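Local coordinates for fibronectin type III domain-containing protein (Simiduia agarivorans, PDB 6P2K) that probably cleaves xyloglucan-type beta-glucans as a family 74 glycoside hydrolase, this chain being its tandem beta-propeller part, at residues E269-P272 with R273-G276; W321-G324 with W325-T329; Y707-H710 with D711-L714; F748-A752 with G753-L757. One frame throughout, in Å; residues are numbered along the deposited sequence.

Contact 1 of 4, residues E269-P272 with R273-G276; sequences EVDP and RSTG
Asp-271 and Arg-273 cross at a slant, their carboxylate and guanidinium planes 48° apart, with one carboxylate oxygen doing most of the joining. Asp-271 OD1 takes the guanidinium NH1 of Arg-273 at 3.0 Å as a salt bridge, met on its syn side and lying almost in the guanidinium plane. The backbone N of Arg-273 reaches the same Asp-271 OD1 at 2.9 Å from well above the carboxylate plane. The two donors come from opposite faces of that plane, which should fix the rotation of the acid. What places OD1 beside Arg-273 N is the side-chain torsion of Asp-271, with CG set anti to its own N (chi1 -174°); the other oxygen, OD2, is left to a salt bridge with Arg-347. The backbone here makes a type I beta turn from Asp-271 to Ser-274, closed by Ser-274 N on Asp-271 O at 2.9 Å. It lies in the loop linking antiparallel strands 265-270 and 278-285, neighbours in a four-stranded sheet of the kind that forms a propeller blade. Pro-272 fits the second position of the turn, because its ring fixes the phi needed there and no N-H is wanted. Its ring runs alongside the Arg-273 side chain, pointing the same way, with Pro-272 CG 3.9 Å from Arg-273 NH1. That NH1 also donates to Thr-339 O. Ser-274 is small enough for its CB to sit 4.3 Å from Val-270 CG1, while its OG accepts from Lys-280 N on the returning strand.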
loop_
_atom_site.group_PDB
_atom_site.type_symbol
_atom_site.label_atom_id
_atom_site.label_comp_id
_atom_site.label_asym_id
_atom_site.label_seq_id
_atom_site.Cartn_x
_atom_site.Cartn_y
_atom_site.Cartn_z
ATOM N N GLU B 269 35.459 25.640 -38.152
ATOM C CA GLU B 269 36.749 25.893 -37.525
ATOM C C GLU B 269 37.686 24.730 -37.808
ATOM O O GLU B 269 37.302 23.567 -37.645
ATOM C CB GLU B 269 36.591 26.099 -36.014
ATOM C CG GLU B 269 37.903 26.286 -35.272
ATOM C CD GLU B 269 37.698 26.671 -33.819
ATOM O OE1 GLU B 269 36.917 27.610 -33.557
ATOM O OE2 GLU B 269 38.317 26.033 -32.941
ATOM N N VAL B 270 38.910 25.048 -38.232
ATOM C CA VAL B 270 39.929 24.041 -38.493
ATOM C C VAL B 270 40.784 23.867 -37.246
ATOM O O VAL B 270 41.219 24.852 -36.637
ATOM C CB VAL B 270 40.795 24.431 -39.701
ATOM C CG1 VAL B 270 41.792 23.326 -40.016
ATOM C CG2 VAL B 270 39.922 24.725 -40.907
ATOM N N ASP B 271 41.017 22.617 -36.866
ATOM C CA ASP B 271 41.922 22.288 -35.774
ATOM C C ASP B 271 43.294 22.894 -36.052
ATOM O O ASP B 271 43.894 22.590 -37.096
ATOM C CB ASP B 271 42.014 20.765 -35.628
ATOM C CG ASP B 271 42.819 20.320 -34.407
ATOM O OD1 ASP B 271 43.459 21.161 -33.741
ATOM O OD2 ASP B 271 42.808 19.105 -34.111
ATOM N N PRO B 272 43.822 23.750 -35.171
ATOM C CA PRO B 272 45.164 24.306 -35.403
ATOM C C PRO B 272 46.247 23.248 -35.461
ATOM O O PRO B 272 47.371 23.561 -35.871
ATOM C CB PRO B 272 45.369 25.252 -34.211
ATOM C CG PRO B 272 44.441 24.739 -33.159
ATOM C CD PRO B 272 43.242 24.227 -33.903
ATOM N N ARG B 273 45.944 22.012 -35.065
ATOM C CA ARG B 273 46.889 20.912 -35.182
ATOM C C ARG B 273 47.000 20.387 -36.608
ATOM O O ARG B 273 47.992 19.723 -36.932
ATOM C CB ARG B 273 46.478 19.779 -34.240
ATOM C CG ARG B 273 46.644 20.128 -32.770
ATOM C CD ARG B 273 45.666 19.376 -31.882
ATOM N NE ARG B 273 45.713 19.858 -30.502
ATOM C CZ ARG B 273 45.049 20.919 -30.051
ATOM N NH1 ARG B 273 44.269 21.617 -30.865
ATOM N NH2 ARG B 273 45.161 21.281 -28.780
ATOM N N SER B 274 46.015 20.669 -37.463
ATOM C CA SER B 274 46.015 20.180 -38.844
ATOM C C SER B 274 46.942 21.049 -39.694
ATOM O O SER B 274 46.521 21.841 -40.538
ATOM C CB SER B 274 44.599 20.160 -39.403
ATOM O OG SER B 274 43.734 19.416 -38.564
ATOM N N THR B 275 48.241 20.870 -39.462
ATOM C CA THR B 275 49.265 21.653 -40.141
ATOM C C THR B 275 49.654 21.092 -41.503
ATOM O O THR B 275 50.366 21.769 -42.252
ATOM C CB THR B 275 50.516 21.754 -39.265
ATOM O OG1 THR B 275 50.917 20.438 -38.859
ATOM C CG2 THR B 275 50.232 22.593 -38.032
ATOM N N GLY B 276 49.212 19.889 -41.843
ATOM C CA GLY B 276 49.518 19.264 -43.123
ATOM C C GLY B 276 48.383 19.399 -44.115
ATOM O O GLY B 276 47.741 20.449 -44.215
#

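Contact 2 of 4, residues W321-G324 with W325-T329; sequences WDIG and WDYAT
Ile-323 O and Asp-326 N, on the two sides of this bend, are tied together by one hydroxyl, that of Tyr-375, which donates to the first and accepts from the second. Just before it, Asp-322 OD1 accepts from Gly-324 N at 2.9 Å, an Asx turn, and is also bonded to the hydroxyl of Tyr-393. Glycine suits the place of Gly-324 itself: its phi is 69°, and a CB would crowd Trp-325 N. The stretch belongs to the long loop between strands 304-314 and 336-338, which links two four-stranded propeller sheets. Across the bend Ile-323 supplies the apolar filling: with CG1 anti to its N (chi1 -160°), CD1 is carried over the returning chain, 3.6 Å from Ala-328 N. The same Ile-323 CD1 meets Tyr-327 CD1 at 3.9 Å, the two side chains slanting past each other, and touches Thr-329 CB at 3.9 Å. A branched aliphatic chain fills this spot without asking for a polar partner. Trp-325 touches the bend through CB, while its indole NE1 donates to Gly-12 O and its ring meets that of Tyr-375 edge to face.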
loop_
_atom_site.group_PDB
_atom_site.type_symbol
_atom_site.label_atom_id
_atom_site.label_comp_id
_atom_site.label_asym_id
_atom_site.label_seq_id
_atom_site.Cartn_x
_atom_site.Cartn_y
_atom_site.Cartn_z
ATOM N N TRP B 321 27.197 10.862 -21.307
ATOM C CA TRP B 321 27.681 12.129 -20.777
ATOM C C TRP B 321 26.643 12.700 -19.821
ATOM O O TRP B 321 25.449 12.418 -19.937
ATOM C CB TRP B 321 28.011 13.138 -21.891
ATOM C CG TRP B 321 26.981 13.258 -22.975
ATOM C CD1 TRP B 321 26.796 12.410 -24.029
ATOM C CD2 TRP B 321 26.007 14.300 -23.126
ATOM N NE1 TRP B 321 25.762 12.854 -24.820
ATOM C CE2 TRP B 321 25.260 14.011 -24.287
ATOM C CE3 TRP B 321 25.693 15.446 -22.389
ATOM C CZ2 TRP B 321 24.219 14.827 -24.729
ATOM C CZ3 TRP B 321 24.661 16.255 -22.829
ATOM C CH2 TRP B 321 23.935 15.941 -23.988
ATOM N N ASP B 322 27.116 13.497 -18.867
ATOM C CA ASP B 322 26.257 14.085 -17.842
ATOM C C ASP B 322 25.507 15.270 -18.439
ATOM O O ASP B 322 26.092 16.329 -18.688
ATOM C CB ASP B 322 27.087 14.510 -16.633
ATOM C CG ASP B 322 26.258 15.220 -15.568
ATOM O OD1 ASP B 322 25.020 15.042 -15.543
ATOM O OD2 ASP B 322 26.853 15.962 -14.752
ATOM N N ILE B 323 24.201 15.103 -18.657
ATOM C CA ILE B 323 23.400 16.186 -19.215
ATOM C C ILE B 323 23.116 17.280 -18.198
ATOM O O ILE B 323 22.610 18.347 -18.571
ATOM C CB ILE B 323 22.096 15.615 -19.813
ATOM C CG1 ILE B 323 21.495 16.599 -20.822
ATOM C CG2 ILE B 323 21.103 15.256 -18.709
ATOM C CD1 ILE B 323 20.549 15.964 -21.821
ATOM N N GLY B 324 23.456 17.062 -16.928
ATOM C CA GLY B 324 23.206 18.090 -15.935
ATOM C C GLY B 324 21.717 18.262 -15.673
ATOM O O GLY B 324 20.897 17.387 -15.964
ATOM N N TRP B 325 21.366 19.423 -15.111
ATOM C CA TRP B 325 19.958 19.668 -14.818
ATOM C C TRP B 325 19.164 20.003 -16.072
ATOM O O TRP B 325 17.964 19.706 -16.135
ATOM C CB TRP B 325 19.800 20.783 -13.774
ATOM C CG TRP B 325 20.244 22.171 -14.186
ATOM C CD1 TRP B 325 21.405 22.799 -13.827
ATOM C CD2 TRP B 325 19.516 23.112 -14.990
ATOM N NE1 TRP B 325 21.451 24.061 -14.368
ATOM C CE2 TRP B 325 20.305 24.277 -15.088
ATOM C CE3 TRP B 325 18.279 23.081 -15.644
ATOM C CZ2 TRP B 325 19.898 25.398 -15.813
ATOM C CZ3 TRP B 325 17.880 24.194 -16.369
ATOM C CH2 TRP B 325 18.687 25.338 -16.444
ATOM N N ASP B 326 19.807 20.597 -17.077
ATOM C CA ASP B 326 19.125 21.063 -18.285
ATOM C C ASP B 326 19.062 19.913 -19.282
ATOM O O ASP B 326 19.983 19.689 -20.070
ATOM C CB ASP B 326 19.845 22.275 -18.865
ATOM C CG ASP B 326 19.049 22.969 -19.958
ATOM O OD1 ASP B 326 17.903 22.551 -20.230
ATOM O OD2 ASP B 326 19.574 23.938 -20.546
ATOM N N TYR B 327 17.953 19.172 -19.252
ATOM C CA TYR B 327 17.745 18.054 -20.172
ATOM C C TYR B 327 17.515 18.626 -21.569
ATOM O O TYR B 327 16.387 18.775 -22.045
ATOM C CB TYR B 327 16.579 17.184 -19.712
ATOM C CG TYR B 327 16.515 15.842 -20.411
ATOM C CD1 TYR B 327 17.283 14.774 -19.971
ATOM C CD2 TYR B 327 15.686 15.645 -21.510
ATOM C CE1 TYR B 327 17.230 13.547 -20.605
ATOM C CE2 TYR B 327 15.623 14.418 -22.148
ATOM C CZ TYR B 327 16.401 13.377 -21.692
ATOM O OH TYR B 327 16.346 12.157 -22.323
ATOM N N ALA B 328 18.618 18.960 -22.235
ATOM C CA ALA B 328 18.602 19.606 -23.545
ATOM C C ALA B 328 19.304 18.681 -24.532
ATOM O O ALA B 328 20.533 18.698 -24.646
ATOM C CB ALA B 328 19.274 20.976 -23.489
ATOM N N THR B 329 18.521 17.873 -25.248
ATOM C CA THR B 329 19.068 16.865 -26.140
ATOM C C THR B 329 18.210 16.763 -27.394
ATOM O O THR B 329 16.975 16.865 -27.312
ATOM C CB THR B 329 19.150 15.495 -25.446
ATOM O OG1 THR B 329 19.528 14.491 -26.395
ATOM C CG2 THR B 329 17.807 15.122 -24.822
#

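Contact 3 of 4, residues Y707-H710 with D711-L714; sequences YYDH and DYQL
Asp-709 holds the tight half of this contact, where the chain leaving strand 702-709 reverses into strand 714-723. Its backbone N donates to Leu-714 O at 2.8 Å, and its O receives Tyr-712 N at 3.2 Å and Leu-714 N at 3.3 Å from opposite faces of the carbonyl plane. Gln-713 and Leu-714 both face Asp-709, a G1 beta bulge, with Gln-713 taking the left-handed backbone conformation that glycine usually fills. Tyr-708 closes one side: its ring carbon CD1 is 3.2 Å from Leu-714 O, and its OH lies 3.5 Å from Gln-713 CA. On the other side Asp-709 has CG opposite its N (chi1 -168°), which carries the carboxylate alongside Asp-711 and Tyr-712. There Asp-709 OD1 accepts from Asp-711 N at 3.1 Å, an Asx turn, while Asp-709 OD2 lies at the edge of the Tyr-712 ring, 3.7 Å from Tyr-712 CD2. Lys-689 bridges both acids, probably offsetting their like charges. Replacing Asp-709 by an alanine is likely to leave Asp-711 N without its side-chain acceptor and Lys-689 with one carboxylate fewer. The solvent side is looser: exposed His-710 has a ring face over Asp-711 N and lies alongside the Asp-711 side chain without a hydrogen bond to it. The turn joins strands 702-709 and 714-723 of a four-stranded sheet; Tyr-707 reaches back to helix 666-672, and Gln-713 reaches out to Arg-59.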
loop_
_atom_site.group_PDB
_atom_site.type_symbol
_atom_site.label_atom_id
_atom_site.label_comp_id
_atom_site.label_asym_id
_atom_site.label_seq_id
_atom_site.Cartn_x
_atom_site.Cartn_y
_atom_site.Cartn_z
ATOM N N TYR B 707 15.643 49.924 -9.166
ATOM C CA TYR B 707 15.516 50.700 -10.397
ATOM C C TYR B 707 16.303 50.017 -11.510
ATOM O O TYR B 707 17.506 49.770 -11.366
ATOM C CB TYR B 707 16.013 52.128 -10.190
ATOM C CG TYR B 707 14.947 53.095 -9.727
ATOM C CD1 TYR B 707 13.788 53.286 -10.467
ATOM C CD2 TYR B 707 15.103 53.822 -8.552
ATOM C CE1 TYR B 707 12.811 54.170 -10.052
ATOM C CE2 TYR B 707 14.131 54.710 -8.127
ATOM C CZ TYR B 707 12.986 54.878 -8.881
ATOM O OH TYR B 707 12.016 55.760 -8.462
ATOM N N TYR B 708 15.631 49.733 -12.624
ATOM C CA TYR B 708 16.217 48.909 -13.675
ATOM C C TYR B 708 15.517 49.206 -14.994
ATOM O O TYR B 708 14.283 49.226 -15.049
ATOM C CB TYR B 708 16.090 47.426 -13.307
ATOM C CG TYR B 708 16.478 46.458 -14.396
ATOM C CD1 TYR B 708 17.814 46.192 -14.671
ATOM C CD2 TYR B 708 15.511 45.793 -15.135
ATOM C CE1 TYR B 708 18.172 45.296 -15.662
ATOM C CE2 TYR B 708 15.859 44.895 -16.124
ATOM C CZ TYR B 708 17.188 44.651 -16.385
ATOM O OH TYR B 708 17.534 43.760 -17.377
ATOM N N ASP B 709 16.300 49.432 -16.048
ATOM C CA ASP B 709 15.776 49.721 -17.384
ATOM C C ASP B 709 16.035 48.502 -18.265
ATOM O O ASP B 709 17.154 48.294 -18.744
ATOM C CB ASP B 709 16.414 50.980 -17.967
ATOM C CG ASP B 709 15.698 51.482 -19.215
ATOM O OD1 ASP B 709 14.987 50.689 -19.869
ATOM O OD2 ASP B 709 15.851 52.679 -19.546
ATOM N N HIS B 710 14.986 47.705 -18.485
ATOM C CA HIS B 710 15.116 46.477 -19.258
ATOM C C HIS B 710 15.474 46.735 -20.717
ATOM O O HIS B 710 15.937 45.815 -21.398
ATOM C CB HIS B 710 13.816 45.677 -19.182
ATOM C CG HIS B 710 12.737 46.189 -20.087
ATOM N ND1 HIS B 710 11.880 47.206 -19.722
ATOM C CD2 HIS B 710 12.378 45.827 -21.342
ATOM C CE1 HIS B 710 11.040 47.448 -20.713
ATOM N NE2 HIS B 710 11.322 46.625 -21.708
ATOM N N ASP B 711 15.257 47.955 -21.215
ATOM C CA ASP B 711 15.586 48.250 -22.606
ATOM C C ASP B 711 17.085 48.186 -22.857
ATOM O O ASP B 711 17.513 47.913 -23.984
ATOM C CB ASP B 711 15.047 49.624 -22.999
ATOM C CG ASP B 711 13.554 49.617 -23.236
ATOM O OD1 ASP B 711 13.042 48.608 -23.764
ATOM O OD2 ASP B 711 12.895 50.620 -22.895
ATOM N N TYR B 712 17.894 48.431 -21.828
ATOM C CA TYR B 712 19.338 48.371 -21.962
ATOM C C TYR B 712 20.000 47.451 -20.945
ATOM O O TYR B 712 21.233 47.392 -20.904
ATOM C CB TYR B 712 19.945 49.780 -21.847
ATOM C CG TYR B 712 19.212 50.828 -22.654
ATOM C CD1 TYR B 712 19.299 50.853 -24.040
ATOM C CD2 TYR B 712 18.430 51.791 -22.030
ATOM C CE1 TYR B 712 18.630 51.808 -24.786
ATOM C CE2 TYR B 712 17.755 52.750 -22.763
ATOM C CZ TYR B 712 17.859 52.755 -24.142
ATOM O OH TYR B 712 17.190 53.709 -24.879
ATOM N N GLN B 713 19.219 46.735 -20.130
ATOM C CA GLN B 713 19.749 45.839 -19.099
ATOM C C GLN B 713 20.647 46.591 -18.119
ATOM O O GLN B 713 21.699 46.101 -17.707
ATOM C CB GLN B 713 20.496 44.654 -19.716
ATOM C CG GLN B 713 19.655 43.814 -20.653
ATOM C CD GLN B 713 20.498 42.909 -21.529
ATOM O OE1 GLN B 713 20.008 42.339 -22.504
ATOM N NE2 GLN B 713 21.777 42.774 -21.186
ATOM N N LEU B 714 20.227 47.793 -17.745
ATOM C CA LEU B 714 20.962 48.630 -16.810
ATOM C C LEU B 714 20.221 48.667 -15.482
ATOM O O LEU B 714 19.033 49.002 -15.437
ATOM C CB LEU B 714 21.140 50.043 -17.365
ATOM C CG LEU B 714 21.943 50.122 -18.665
ATOM C CD1 LEU B 714 21.842 51.508 -19.282
ATOM C CD2 LEU B 714 23.397 49.751 -18.406
#

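Contact 4 of 4, residues F748-A752 with G753-L757; sequences FIKDA and GQMYL
Strands 748-751 and 754-757 run antiparallel as a hairpin, 143° apart, closed by a type I' turn from Asp-751 to Gln-754. Ile-749 and Tyr-756 form a hydrogen-bonded pair, with Ile-749 N on Tyr-756 O at 2.8 Å and Tyr-756 N on Ile-749 O at 2.7 Å. Ala-752 and Gly-753 take the positive phi angles of the turn, for which the glycine is well suited. On one face Phe-748, Lys-750, Met-755 and Leu-757 meet. Leu-757 CD1 rests over the Phe-748 ring in a CH-pi contact, 4.3 Å from its centroid. The Met-755 chain is kinked at its CB–CG and CG–SD bonds (both -50°), which turns CE back over Ile-749; Met-755 CE is 4.0 Å from Phe-748 CB and Met-755 SD 3.6 Å from Lys-750 CB. The flexible thioether can follow this curved path, and an alanine here would probably open a gap between Phe-748 and the Lys-750 stem. On the opposite face the edge of the Tyr-756 ring meets Asp-751 O, with Tyr-756 CE2 3.5 Å away, and Tyr-756 CD2 is 3.8 Å from Asp-751 CB; a water joins Tyr-756 OH to Asp-751 O. Arg-768 pairs with the Asp-751 carboxylate and makes a cation-pi contact with Tyr-756. Strand 754-761 lies between 745-751 and 765-770 in the sheet, while Phe-748 and Leu-757 pack against Val-704 of strand 702-709.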
loop_
_atom_site.group_PDB
_atom_site.type_symbol
_atom_site.label_atom_id
_atom_site.label_comp_id
_atom_site.label_asym_id
_atom_site.label_seq_id
_atom_site.Cartn_x
_atom_site.Cartn_y
_atom_site.Cartn_z
ATOM N N PHE B 748 10.359 39.055 1.601
ATOM C CA PHE B 748 11.048 38.990 2.882
ATOM C C PHE B 748 10.701 37.663 3.542
ATOM O O PHE B 748 9.527 37.379 3.801
ATOM C CB PHE B 748 10.665 40.165 3.778
ATOM C CG PHE B 748 11.251 41.475 3.338
ATOM C CD1 PHE B 748 12.562 41.798 3.643
ATOM C CD2 PHE B 748 10.493 42.381 2.615
ATOM C CE1 PHE B 748 13.104 43.002 3.240
ATOM C CE2 PHE B 748 11.031 43.587 2.207
ATOM C CZ PHE B 748 12.339 43.897 2.520
ATOM N N ILE B 749 11.719 36.849 3.806
ATOM C CA ILE B 749 11.525 35.475 4.246
ATOM C C ILE B 749 12.451 35.202 5.421
ATOM O O ILE B 749 13.646 35.513 5.360
ATOM C CB ILE B 749 11.784 34.478 3.099
ATOM C CG1 ILE B 749 10.763 34.693 1.980
ATOM C CG2 ILE B 749 11.730 33.043 3.605
ATOM C CD1 ILE B 749 10.907 33.743 0.829
ATOM N N LYS B 750 11.898 34.631 6.488
ATOM C CA LYS B 750 12.675 34.232 7.653
ATOM C C LYS B 750 13.169 32.804 7.466
ATOM O O LYS B 750 12.377 31.898 7.192
ATOM C CB LYS B 750 11.838 34.342 8.927
ATOM C CG LYS B 750 12.605 34.017 10.198
ATOM C CD LYS B 750 11.883 34.546 11.428
ATOM C CE LYS B 750 12.556 35.799 11.969
ATOM N NZ LYS B 750 13.089 35.589 13.350
ATOM N N ASP B 751 14.478 32.608 7.611
ATOM C CA ASP B 751 15.101 31.304 7.406
ATOM C C ASP B 751 16.084 31.065 8.541
ATOM O O ASP B 751 17.090 31.775 8.651
ATOM C CB ASP B 751 15.802 31.234 6.047
ATOM C CG ASP B 751 16.418 29.875 5.774
ATOM O OD1 ASP B 751 15.660 28.895 5.616
ATOM O OD2 ASP B 751 17.664 29.788 5.714
ATOM N N ALA B 752 15.790 30.070 9.382
ATOM C CA ALA B 752 16.640 29.706 10.516
ATOM C C ALA B 752 16.867 30.898 11.446
ATOM O O ALA B 752 17.989 31.185 11.869
ATOM C CB ALA B 752 17.972 29.118 10.043
ATOM N N GLY B 753 15.779 31.601 11.758
ATOM C CA GLY B 753 15.817 32.688 12.716
ATOM C C GLY B 753 16.375 33.996 12.204
ATOM O O GLY B 753 16.575 34.918 13.004
ATOM N N GLN B 754 16.627 34.119 10.904
ATOM C CA GLN B 754 17.213 35.325 10.333
ATOM C C GLN B 754 16.328 35.817 9.199
ATOM O O GLN B 754 15.904 35.025 8.352
ATOM C CB GLN B 754 18.634 35.058 9.823
ATOM C CG GLN B 754 19.239 36.198 9.022
ATOM C CD GLN B 754 19.522 37.422 9.870
ATOM O OE1 GLN B 754 20.250 37.348 10.860
ATOM N NE2 GLN B 754 18.954 38.558 9.483
ATOM N N MET B 755 16.047 37.118 9.183
ATOM C CA MET B 755 15.270 37.701 8.098
ATOM C C MET B 755 16.141 37.836 6.855
ATOM O O MET B 755 17.268 38.339 6.922
ATOM C CB MET B 755 14.703 39.065 8.496
ATOM C CG MET B 755 13.466 39.003 9.395
ATOM S SD MET B 755 12.146 37.911 8.804
ATOM C CE MET B 755 11.953 38.454 7.101
ATOM N N TYR B 756 15.614 37.385 5.724
ATOM C CA TYR B 756 16.308 37.456 4.451
ATOM C C TYR B 756 15.425 38.143 3.423
ATOM O O TYR B 756 14.196 38.130 3.527
ATOM C CB TYR B 756 16.683 36.062 3.934
ATOM C CG TYR B 756 17.823 35.401 4.670
ATOM C CD1 TYR B 756 19.142 35.629 4.294
ATOM C CD2 TYR B 756 17.582 34.539 5.727
ATOM C CE1 TYR B 756 20.191 35.021 4.959
ATOM C CE2 TYR B 756 18.623 33.928 6.399
ATOM C CZ TYR B 756 19.925 34.171 6.010
ATOM O OH TYR B 756 20.961 33.563 6.679
ATOM N N LEU B 757 16.067 38.741 2.428
ATOM C CA LEU B 757 15.399 39.236 1.233
ATOM C C LEU B 757 15.737 38.290 0.090
ATOM O O LEU B 757 16.907 38.153 -0.278
ATOM C CB LEU B 757 15.839 40.664 0.909
ATOM C CG LEU B 757 15.437 41.253 -0.446
ATOM C CD1 LEU B 757 13.923 41.368 -0.564
ATOM C CD2 LEU B 757 16.090 42.610 -0.647
HETATM O O HOH W 1 19.940 31.733 8.436
#

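The four contacts follow one another along the chain, and no two of them touch. Contact 1 is an outlying turn, its centre about 34 Å from that of the chain and about 55 Å from the centre of contact 4, across the middle of the molecule. Contacts 2 and 3, centres about 31 Å apart, both approach the zinc held by Gln-16 and Asp-124: the side chain of Asp-326 is about 9 Å from that of Gln-16, and that of Gln-713 about 7 Å from that of Asp-124. Contacts 3 and 4 come closest, with nearest atoms about 11 Å apart; strand 702-709, which leads into contact 3, also packs against contact 4.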